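Local coordinates for methylocystis parvus OBBP MbnE (PDB 5ICQ), which is a periplasmic binding protein that probably captures the copper-chelating peptide methanobactin for import into the cell, at residues L77-V82 against Q89-N94; L149-L154 against P201-H206; R237-R242 against E262-Y267. All blocks are in the same frame, centred on the assembly; numbering follows the deposited sequence.

Contact 1: residues L77-V82 against Q89-N94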
loop_
_atom_site.group_PDB
_atom_site.type_symbol
_atom_site.label_atom_id
_atom_site.label_comp_id
_atom_site.label_asym_id
_atom_site.label_seq_id
_atom_site.Cartn_x
_atom_site.Cartn_y
_atom_site.Cartn_z
ATOM N N LEU A 77 -19.990 -8.046 -6.654
ATOM C CA LEU A 77 -20.055 -7.562 -5.281
ATOM C C LEU A 77 -19.295 -8.477 -4.327
ATOM O O LEU A 77 -19.552 -8.462 -3.117
ATOM C CB LEU A 77 -21.513 -7.404 -4.845
ATOM C CG LEU A 77 -22.306 -6.427 -5.707
ATOM C CD1 LEU A 77 -23.744 -6.276 -5.218
ATOM C CD2 LEU A 77 -21.603 -5.072 -5.753
ATOM N N ASN A 78 -18.351 -9.270 -4.849
ATOM C CA ASN A 78 -17.530 -10.161 -4.031
ATOM C C ASN A 78 -16.093 -9.666 -4.074
ATOM O O ASN A 78 -15.386 -9.885 -5.075
ATOM C CB ASN A 78 -17.615 -11.612 -4.524
ATOM C CG ASN A 78 -16.859 -12.588 -3.622
ATOM O OD1 ASN A 78 -16.172 -12.188 -2.681
ATOM N ND2 ASN A 78 -16.984 -13.886 -3.920
ATOM N N PRO A 79 -15.612 -8.995 -3.026
ATOM C CA PRO A 79 -14.232 -8.502 -3.026
ATOM C C PRO A 79 -13.198 -9.532 -2.614
ATOM O O PRO A 79 -12.017 -9.190 -2.542
ATOM C CB PRO A 79 -14.281 -7.350 -2.004
ATOM C CG PRO A 79 -15.374 -7.738 -1.060
ATOM C CD PRO A 79 -16.390 -8.514 -1.866
ATOM N N PHE A 80 -13.594 -10.775 -2.330
ATOM C CA PHE A 80 -12.689 -11.716 -1.701
ATOM C C PHE A 80 -12.276 -12.873 -2.596
ATOM O O PHE A 80 -11.438 -13.673 -2.174
ATOM C CB PHE A 80 -13.323 -12.288 -0.423
ATOM C CG PHE A 80 -13.820 -11.239 0.518
ATOM C CD1 PHE A 80 -12.956 -10.277 1.017
ATOM C CD2 PHE A 80 -15.148 -11.217 0.914
ATOM C CE1 PHE A 80 -13.411 -9.302 1.888
ATOM C CE2 PHE A 80 -15.604 -10.256 1.789
ATOM C CZ PHE A 80 -14.749 -9.295 2.271
ATOM N N ASN A 81 -12.864 -13.016 -3.786
ATOM C CA ASN A 81 -12.430 -14.057 -4.711
ATOM C C ASN A 81 -11.318 -13.511 -5.605
ATOM O O ASN A 81 -10.988 -12.322 -5.575
ATOM C CB ASN A 81 -13.607 -14.601 -5.538
ATOM C CG ASN A 81 -14.280 -13.546 -6.425
ATOM O OD1 ASN A 81 -13.815 -12.411 -6.559
ATOM N ND2 ASN A 81 -15.393 -13.938 -7.051
ATOM N N VAL A 82 -10.738 -14.381 -6.424
ATOM C CA VAL A 82 -9.624 -13.972 -7.276
ATOM C C VAL A 82 -10.052 -13.822 -8.732
ATOM O O VAL A 82 -10.787 -14.665 -9.257
ATOM C CB VAL A 82 -8.465 -14.969 -7.155
ATOM C CG1 VAL A 82 -7.704 -14.723 -5.866
ATOM C CG2 VAL A 82 -8.998 -16.392 -7.194
ATOM N N GLN A 89 -16.084 -1.202 -4.979
ATOM C CA GLN A 89 -15.483 -0.779 -3.726
ATOM C C GLN A 89 -16.582 -0.409 -2.739
ATOM O O GLN A 89 -17.760 -0.356 -3.082
ATOM C CB GLN A 89 -14.541 0.404 -3.946
ATOM C CG GLN A 89 -13.265 0.029 -4.658
ATOM C CD GLN A 89 -12.503 1.253 -5.121
ATOM O OE1 GLN A 89 -12.450 1.554 -6.313
ATOM N NE2 GLN A 89 -11.929 1.982 -4.175
ATOM N N GLY A 90 -16.188 -0.169 -1.493
ATOM C CA GLY A 90 -17.146 0.219 -0.482
ATOM C C GLY A 90 -17.793 -0.929 0.262
ATOM O O GLY A 90 -18.650 -0.677 1.113
ATOM N N LEU A 91 -17.414 -2.182 -0.020
ATOM C CA LEU A 91 -18.074 -3.301 0.648
ATOM C C LEU A 91 -17.355 -3.720 1.917
ATOM O O LEU A 91 -17.998 -4.084 2.910
ATOM C CB LEU A 91 -18.180 -4.498 -0.302
ATOM C CG LEU A 91 -19.055 -4.247 -1.522
ATOM C CD1 LEU A 91 -18.837 -5.353 -2.576
ATOM C CD2 LEU A 91 -20.508 -4.173 -1.113
ATOM N N VAL A 92 -16.028 -3.699 1.899
ATOM C CA VAL A 92 -15.275 -4.019 3.098
ATOM C C VAL A 92 -15.535 -2.938 4.133
ATOM O O VAL A 92 -15.574 -1.741 3.806
ATOM C CB VAL A 92 -13.778 -4.141 2.761
ATOM C CG1 VAL A 92 -12.958 -4.385 4.020
ATOM C CG2 VAL A 92 -13.560 -5.265 1.742
ATOM N N GLY A 93 -15.752 -3.350 5.383
ATOM C CA GLY A 93 -16.003 -2.391 6.445
ATOM C C GLY A 93 -17.468 -2.007 6.541
ATOM O O GLY A 93 -18.093 -2.199 7.586
ATOM N N ASN A 94 -18.027 -1.477 5.447
ATOM C CA ASN A 94 -19.435 -1.078 5.441
ATOM C C ASN A 94 -20.367 -2.281 5.516
ATOM O O ASN A 94 -21.421 -2.215 6.162
ATOM C CB ASN A 94 -19.749 -0.268 4.185
ATOM C CG ASN A 94 -19.084 1.094 4.192
ATOM O OD1 ASN A 94 -19.011 1.763 5.232
ATOM N ND2 ASN A 94 -18.589 1.510 3.036
#
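Leu91 and Val92 present two neighbouring side chains to Leu77, Pro79 and Phe80; no hydrogen bond crosses the contact, and the side-chain touches are apolar. The CD1 methyl of Leu91 does most of the work. It sits against the carbonyl oxygen Leu77 O at 3.2 Å, comes within 4.1 Å of Leu77 CB and also meets the CD of Pro79, the two side chains crossing at about a right angle. Val92 uses a single branch: chi1 of 176° sets CG1 anti to the backbone N and CG2 beside it, where CG2 meets Phe80 CE1 at 4.0 Å and Pro79 CG at 4.2 Å. Both segments belong to the long connection between strands 65-71 and 100-103. An Asx turn shapes the first of them: Asn78 OD1 accepts from the N of Phe80 at 3.0 Å, the N-H lying above the carbonyl plane. Across that turn Pro79 lays its CG over the centre of the Phe80 ring, 3.6 Å above the plane, so the proline is held between aromatic ring and Leu91. Asn94 ND2 reaches back to Gly90 O at 2.9 Å, with the acceptor close to the amide plane. Phe96 meets the Phe80 ring edge-to-face, while Leu91 also touches Leu238 and Val229 of the neighbouring sheet.

Contact 2: residues L149-L154 against P201-H206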
loop_
_atom_site.group_PDB
_atom_site.type_symbol
_atom_site.label_atom_id
_atom_site.label_comp_id
_atom_site.label_asym_id
_atom_site.label_seq_id
_atom_site.Cartn_x
_atom_site.Cartn_y
_atom_site.Cartn_z
ATOM N N LEU A 149 -15.316 -20.307 11.271
ATOM C CA LEU A 149 -14.626 -21.469 10.708
ATOM C C LEU A 149 -15.034 -21.708 9.260
ATOM O O LEU A 149 -14.207 -22.117 8.435
ATOM C CB LEU A 149 -14.911 -22.711 11.554
ATOM C CG LEU A 149 -14.318 -22.712 12.968
ATOM C CD1 LEU A 149 -14.663 -24.009 13.694
ATOM C CD2 LEU A 149 -12.809 -22.509 12.923
ATOM N N PHE A 150 -16.314 -21.499 8.942
ATOM C CA PHE A 150 -16.767 -21.563 7.554
ATOM C C PHE A 150 -16.005 -20.571 6.682
ATOM O O PHE A 150 -15.580 -20.902 5.566
ATOM C CB PHE A 150 -18.271 -21.283 7.508
ATOM C CG PHE A 150 -18.790 -20.863 6.155
ATOM C CD1 PHE A 150 -19.095 -21.815 5.194
ATOM C CD2 PHE A 150 -19.010 -19.525 5.861
ATOM C CE1 PHE A 150 -19.589 -21.449 3.951
ATOM C CE2 PHE A 150 -19.497 -19.143 4.612
ATOM C CZ PHE A 150 -19.796 -20.118 3.655
ATOM N N SER A 151 -15.823 -19.344 7.182
ATOM C CA SER A 151 -15.137 -18.319 6.404
ATOM C C SER A 151 -13.660 -18.646 6.255
ATOM O O SER A 151 -13.083 -18.474 5.173
ATOM C CB SER A 151 -15.318 -16.954 7.071
ATOM O OG SER A 151 -16.692 -16.601 7.159
ATOM N N PHE A 152 -13.031 -19.093 7.344
ATOM C CA PHE A 152 -11.633 -19.505 7.294
ATOM C C PHE A 152 -11.423 -20.609 6.265
ATOM O O PHE A 152 -10.527 -20.520 5.420
ATOM C CB PHE A 152 -11.188 -19.967 8.681
ATOM C CG PHE A 152 -9.814 -20.577 8.708
ATOM C CD1 PHE A 152 -8.684 -19.771 8.698
ATOM C CD2 PHE A 152 -9.652 -21.956 8.759
ATOM C CE1 PHE A 152 -7.411 -20.333 8.727
ATOM C CE2 PHE A 152 -8.377 -22.522 8.788
ATOM C CZ PHE A 152 -7.261 -21.705 8.774
ATOM N N ASP A 153 -12.245 -21.662 6.323
ATOM C CA ASP A 153 -12.106 -22.769 5.373
ATOM C C ASP A 153 -12.319 -22.315 3.934
ATOM O O ASP A 153 -11.584 -22.730 3.029
ATOM C CB ASP A 153 -13.092 -23.882 5.710
ATOM C CG ASP A 153 -12.739 -24.600 6.988
ATOM O OD1 ASP A 153 -11.535 -24.660 7.323
ATOM O OD2 ASP A 153 -13.668 -25.119 7.644
ATOM N N LEU A 154 -13.335 -21.480 3.702
ATOM C CA LEU A 154 -13.641 -21.024 2.348
ATOM C C LEU A 154 -12.514 -20.167 1.791
ATOM O O LEU A 154 -12.100 -20.331 0.637
ATOM C CB LEU A 154 -14.951 -20.233 2.343
ATOM C CG LEU A 154 -15.341 -19.525 1.041
ATOM C CD1 LEU A 154 -15.576 -20.544 -0.075
ATOM C CD2 LEU A 154 -16.580 -18.668 1.259
ATOM N N PRO A 201 -12.548 -11.394 6.937
ATOM C CA PRO A 201 -13.985 -11.079 6.976
ATOM C C PRO A 201 -14.786 -12.268 7.472
ATOM O O PRO A 201 -14.458 -13.419 7.179
ATOM C CB PRO A 201 -14.318 -10.762 5.514
ATOM C CG PRO A 201 -13.317 -11.590 4.738
ATOM C CD PRO A 201 -12.052 -11.481 5.547
ATOM N N VAL A 202 -15.845 -11.988 8.224
ATOM C CA VAL A 202 -16.700 -13.041 8.764
ATOM C C VAL A 202 -17.957 -13.109 7.907
ATOM O O VAL A 202 -18.763 -12.173 7.884
ATOM C CB VAL A 202 -17.041 -12.808 10.239
ATOM C CG1 VAL A 202 -17.965 -13.920 10.734
ATOM C CG2 VAL A 202 -15.756 -12.766 11.085
ATOM N N LEU A 203 -18.124 -14.220 7.197
ATOM C CA LEU A 203 -19.155 -14.423 6.189
ATOM C C LEU A 203 -20.229 -15.374 6.710
ATOM O O LEU A 203 -19.932 -16.258 7.523
ATOM C CB LEU A 203 -18.552 -14.997 4.904
ATOM C CG LEU A 203 -17.371 -14.182 4.361
ATOM C CD1 LEU A 203 -16.740 -14.881 3.179
ATOM C CD2 LEU A 203 -17.809 -12.776 3.983
ATOM N N PRO A 204 -21.472 -15.233 6.253
ATOM C CA PRO A 204 -22.585 -16.012 6.819
ATOM C C PRO A 204 -22.720 -17.403 6.196
ATOM O O PRO A 204 -23.134 -17.551 5.047
ATOM C CB PRO A 204 -23.808 -15.133 6.520
ATOM C CG PRO A 204 -23.437 -14.426 5.231
ATOM C CD PRO A 204 -21.936 -14.195 5.308
ATOM N N LYS A 205 -22.416 -18.427 6.996
ATOM C CA LYS A 205 -22.594 -19.798 6.516
ATOM C C LYS A 205 -24.012 -20.040 6.002
ATOM O O LYS A 205 -24.200 -20.701 4.975
ATOM C CB LYS A 205 -22.266 -20.802 7.618
ATOM C CG LYS A 205 -22.381 -22.246 7.112
ATOM C CD LYS A 205 -21.900 -23.264 8.133
ATOM C CE LYS A 205 -21.800 -24.650 7.506
ATOM N NZ LYS A 205 -21.431 -25.663 8.537
ATOM N N HIS A 206 -25.024 -19.502 6.693
ATOM C CA HIS A 206 -26.411 -19.759 6.315
ATOM C C HIS A 206 -26.841 -19.046 5.035
ATOM O O HIS A 206 -27.944 -19.316 4.538
ATOM C CB HIS A 206 -27.341 -19.350 7.461
ATOM C CG HIS A 206 -27.496 -17.868 7.606
ATOM N ND1 HIS A 206 -26.541 -17.072 8.206
ATOM C CD2 HIS A 206 -28.496 -17.035 7.228
ATOM C CE1 HIS A 206 -26.943 -15.812 8.184
ATOM N NE2 HIS A 206 -28.129 -15.762 7.603
#
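A helix-to-loop contact, largely buried, joins Phe150, Ser151 and Leu154 on helix 145-158 to the loop that follows helix 193-198. One hydrogen bond and an aromatic face carry it. Leu203 N donates to Ser151 OG at 2.8 Å with an N-H...O angle of 159°; with OG anti to its own carbonyl carbon (chi1 -60°), the hydroxyl also has Asp147 O, one helical turn earlier, as a hydrogen-bond partner. The serine thus ties the loop backbone to the helix backbone. Beside it, the Phe150 ring lies against the start of Lys205: the CA of Lys205 stands over one face in a CH-pi contact, 3.7 Å from the ring centroid and 15° off the normal, and the lysine CB follows at 3.8 Å from Phe150 CG. Leu203 O lies at the ring edge, 3.8 Å from Phe150 CD2. Were Phe150 an alanine, the backbone and CB of Lys205 would probably lose the ring face they rest on, and a gap would open between helix and loop. Further along the helix, Leu154 CD2 meets Leu203 CD1 at 4.2 Å. The extended lysine carries its NZ to a salt bridge with Glu146 near the start of the helix, while on another side of the helix Phe152 packs against Tyr167 of helix 161-168, Tyr183 of strand 180-184 and Ala173 of strand 172-175.

Contact 3: residues R237-R242 against E262-Y267. With SO4 (sulfate ion), chain B.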
loop_
_atom_site.group_PDB
_atom_site.type_symbol
_atom_site.label_atom_id
_atom_site.label_comp_id
_atom_site.label_asym_id
_atom_site.label_seq_id
_atom_site.Cartn_x
_atom_site.Cartn_y
_atom_site.Cartn_z
ATOM N N ARG A 237 -23.641 1.947 -10.633
ATOM C CA ARG A 237 -23.768 2.472 -9.281
ATOM C C ARG A 237 -23.986 1.335 -8.296
ATOM O O ARG A 237 -24.536 0.285 -8.638
ATOM C CB ARG A 237 -24.905 3.501 -9.172
ATOM C CG ARG A 237 -26.311 2.957 -9.350
ATOM C CD ARG A 237 -27.007 2.727 -8.004
ATOM N NE ARG A 237 -27.339 3.984 -7.340
ATOM C CZ ARG A 237 -28.573 4.385 -7.053
ATOM N NH1 ARG A 237 -29.623 3.629 -7.360
ATOM N NH2 ARG A 237 -28.756 5.544 -6.442
ATOM N N LEU A 238 -23.522 1.568 -7.071
ATOM C CA LEU A 238 -23.807 0.723 -5.918
ATOM C C LEU A 238 -24.370 1.634 -4.838
ATOM O O LEU A 238 -23.730 2.624 -4.474
ATOM C CB LEU A 238 -22.537 0.017 -5.440
ATOM C CG LEU A 238 -22.636 -0.744 -4.119
ATOM C CD1 LEU A 238 -23.647 -1.869 -4.262
ATOM C CD2 LEU A 238 -21.263 -1.282 -3.687
ATOM N N LEU A 239 -25.579 1.344 -4.369
ATOM C CA LEU A 239 -26.220 2.148 -3.331
ATOM C C LEU A 239 -26.227 1.378 -2.018
ATOM O O LEU A 239 -26.781 0.273 -1.935
ATOM C CB LEU A 239 -27.644 2.541 -3.719
ATOM C CG LEU A 239 -28.388 3.374 -2.658
ATOM C CD1 LEU A 239 -27.761 4.760 -2.484
ATOM C CD2 LEU A 239 -29.879 3.492 -2.979
ATOM N N LEU A 240 -25.618 1.968 -0.999
ATOM C CA LEU A 240 -25.613 1.432 0.351
ATOM C C LEU A 240 -26.592 2.224 1.202
ATOM O O LEU A 240 -26.674 3.446 1.087
ATOM C CB LEU A 240 -24.219 1.526 0.970
ATOM C CG LEU A 240 -23.096 0.889 0.162
ATOM C CD1 LEU A 240 -21.793 0.996 0.934
ATOM C CD2 LEU A 240 -23.444 -0.563 -0.157
ATOM N N LYS A 241 -27.331 1.529 2.054
ATOM C CA LYS A 241 -28.286 2.176 2.939
ATOM C C LYS A 241 -28.062 1.652 4.347
ATOM O O LYS A 241 -27.835 0.454 4.539
ATOM C CB LYS A 241 -29.729 1.906 2.476
ATOM C CG LYS A 241 -30.783 2.542 3.347
ATOM C CD LYS A 241 -32.127 2.541 2.637
ATOM C CE LYS A 241 -33.187 3.265 3.448
ATOM N NZ LYS A 241 -34.512 3.175 2.762
ATOM N N ARG A 242 -28.128 2.545 5.331
ATOM C CA ARG A 242 -27.846 2.147 6.700
ATOM C C ARG A 242 -28.784 1.026 7.138
ATOM O O ARG A 242 -29.969 1.016 6.793
ATOM C CB ARG A 242 -28.007 3.338 7.647
ATOM C CG ARG A 242 -27.912 2.941 9.113
ATOM C CD ARG A 242 -28.351 4.051 10.056
ATOM N NE ARG A 242 -27.775 5.344 9.698
ATOM C CZ ARG A 242 -26.513 5.684 9.912
ATOM N NH1 ARG A 242 -25.684 4.804 10.478
ATOM N NH2 ARG A 242 -26.085 6.887 9.566
ATOM N N GLU A 262 -27.090 7.040 3.622
ATOM C CA GLU A 262 -26.939 6.350 2.352
ATOM C C GLU A 262 -25.621 6.756 1.723
ATOM O O GLU A 262 -25.181 7.900 1.862
ATOM C CB GLU A 262 -28.073 6.688 1.364
ATOM C CG GLU A 262 -29.412 6.054 1.693
ATOM C CD GLU A 262 -30.567 6.750 1.002
ATOM O OE1 GLU A 262 -31.643 6.865 1.622
ATOM O OE2 GLU A 262 -30.393 7.196 -0.153
ATOM N N ILE A 263 -25.007 5.816 1.010
ATOM C CA ILE A 263 -23.790 6.073 0.251
ATOM C C ILE A 263 -24.029 5.586 -1.170
ATOM O O ILE A 263 -24.281 4.394 -1.379
ATOM C CB ILE A 263 -22.567 5.362 0.842
ATOM C CG1 ILE A 263 -22.369 5.776 2.306
ATOM C CG2 ILE A 263 -21.328 5.680 -0.022
ATOM C CD1 ILE A 263 -21.440 4.862 3.063
ATOM N N ASP A 264 -23.933 6.492 -2.139
ATOM C CA ASP A 264 -24.143 6.156 -3.547
ATOM C C ASP A 264 -22.797 6.195 -4.256
ATOM O O ASP A 264 -22.217 7.273 -4.446
ATOM C CB ASP A 264 -25.138 7.117 -4.192
ATOM C CG ASP A 264 -25.482 6.727 -5.630
ATOM O OD1 ASP A 264 -25.319 5.538 -5.989
ATOM O OD2 ASP A 264 -25.917 7.609 -6.399
ATOM N N LEU A 265 -22.291 5.020 -4.627
ATOM C CA LEU A 265 -21.002 4.895 -5.301
ATOM C C LEU A 265 -21.259 4.826 -6.802
ATOM O O LEU A 265 -21.777 3.823 -7.298
ATOM C CB LEU A 265 -20.240 3.656 -4.830
ATOM C CG LEU A 265 -19.842 3.642 -3.346
ATOM C CD1 LEU A 265 -20.877 2.901 -2.511
ATOM C CD2 LEU A 265 -18.460 3.039 -3.143
ATOM N N GLN A 266 -20.885 5.880 -7.520
ATOM C CA GLN A 266 -21.108 5.969 -8.960
ATOM C C GLN A 266 -19.791 5.809 -9.704
ATOM O O GLN A 266 -18.775 6.391 -9.312
ATOM C CB GLN A 266 -21.735 7.307 -9.347
ATOM C CG GLN A 266 -23.001 7.668 -8.609
ATOM C CD GLN A 266 -23.488 9.050 -9.001
ATOM O OE1 GLN A 266 -23.128 9.558 -10.059
ATOM N NE2 GLN A 266 -24.305 9.663 -8.153
ATOM N N TYR A 267 -19.823 5.041 -10.791
ATOM C CA TYR A 267 -18.636 4.737 -11.574
ATOM C C TYR A 267 -18.648 5.526 -12.878
ATOM O O TYR A 267 -19.699 5.696 -13.503
ATOM C CB TYR A 267 -18.535 3.229 -11.847
ATOM C CG TYR A 267 -17.983 2.480 -10.651
ATOM C CD1 TYR A 267 -18.776 2.230 -9.532
ATOM C CD2 TYR A 267 -16.666 2.052 -10.626
ATOM C CE1 TYR A 267 -18.272 1.565 -8.434
ATOM C CE2 TYR A 267 -16.149 1.382 -9.526
ATOM C CZ TYR A 267 -16.966 1.138 -8.436
ATOM O OH TYR A 267 -16.460 0.474 -7.347
HETATM S S SO4 B . -32.296 6.412 -6.047
HETATM O O1 SO4 B . -32.882 5.110 -5.753
HETATM O O2 SO4 B . -31.711 6.423 -7.383
HETATM O O3 SO4 B . -33.320 7.452 -5.979
HETATM O O4 SO4 B . -31.263 6.680 -5.059
#
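Arg237 to Lys241 pair with Gln266 to Glu262 as antiparallel neighbours in a four-stranded mixed sheet, with 227-233 and 65-71 as its outer strands. Backbone bonds come in two reciprocal pairs, Leu238 with Leu265 and Leu240 with Ile263; the straightest, Leu240 N to Ile263 O, is 2.8 Å long at 177°. At the non-hydrogen-bonded positions the CA of Arg237 adds a CA-H...O contact to Leu265 O. Apolar packing fills the face bearing Leu238, Leu240, Ile263 and Leu265: Leu240 CG lies 4.0 Å from Leu265 CD1, and Leu238 continues onto Leu91. The other face is mainly polar, with Leu239 among the charged groups. Arg237, its CG wedged between backbone N and carbonyl carbon (chi1 68°) and its chain bent, folds back so that NE donates to Asp264 OD1 at 2.9 Å, meeting it from above the carboxylate plane. The aspartate lies at the guanidinium edge, the two planes 73° apart, and Leu239 CB covers one guanidinium face. Asp264 OD2 accepts from Gln266 NE2 at 3.1 Å. Arg237 NH1 pairs with Asp231, while NH2 holds sulfate O4 at 3.1 Å and O2 at 3.2 Å. The sulfate, probably from the crystallisation liquor, is also hydrogen-bonded to Arg65, which forms a salt bridge with Glu262. The two carboxylates probably hold the Arg237 guanidinium in its rotation, the sulfate adding to this in the crystal.

In the fold
Contacts 1 and 3 meet directly: Gln89 N lies 2.9 Å from Tyr267 OH, a probable hydrogen bond, and Gln89 O and Gly90 O pack on leucines of the sheet's apolar face. Contact 1 also touches contact 2, where Phe80 CZ lies 3.6 Å from Pro201 CB. The loop pair 77-82 and 89-94 therefore bridges the helix-loop contact and the sheet, which have no direct touch, their nearest atoms being about 14 Å apart. Contact 2 is the most buried and mixes a serine hydroxyl bond with aromatic packing; contact 1, partly buried, has no hydrogen bond between its segments and rests mainly on apolar packing. Contact 3, also partly buried, divides by face: apolar toward the loops, mainly charged on the sulfate side.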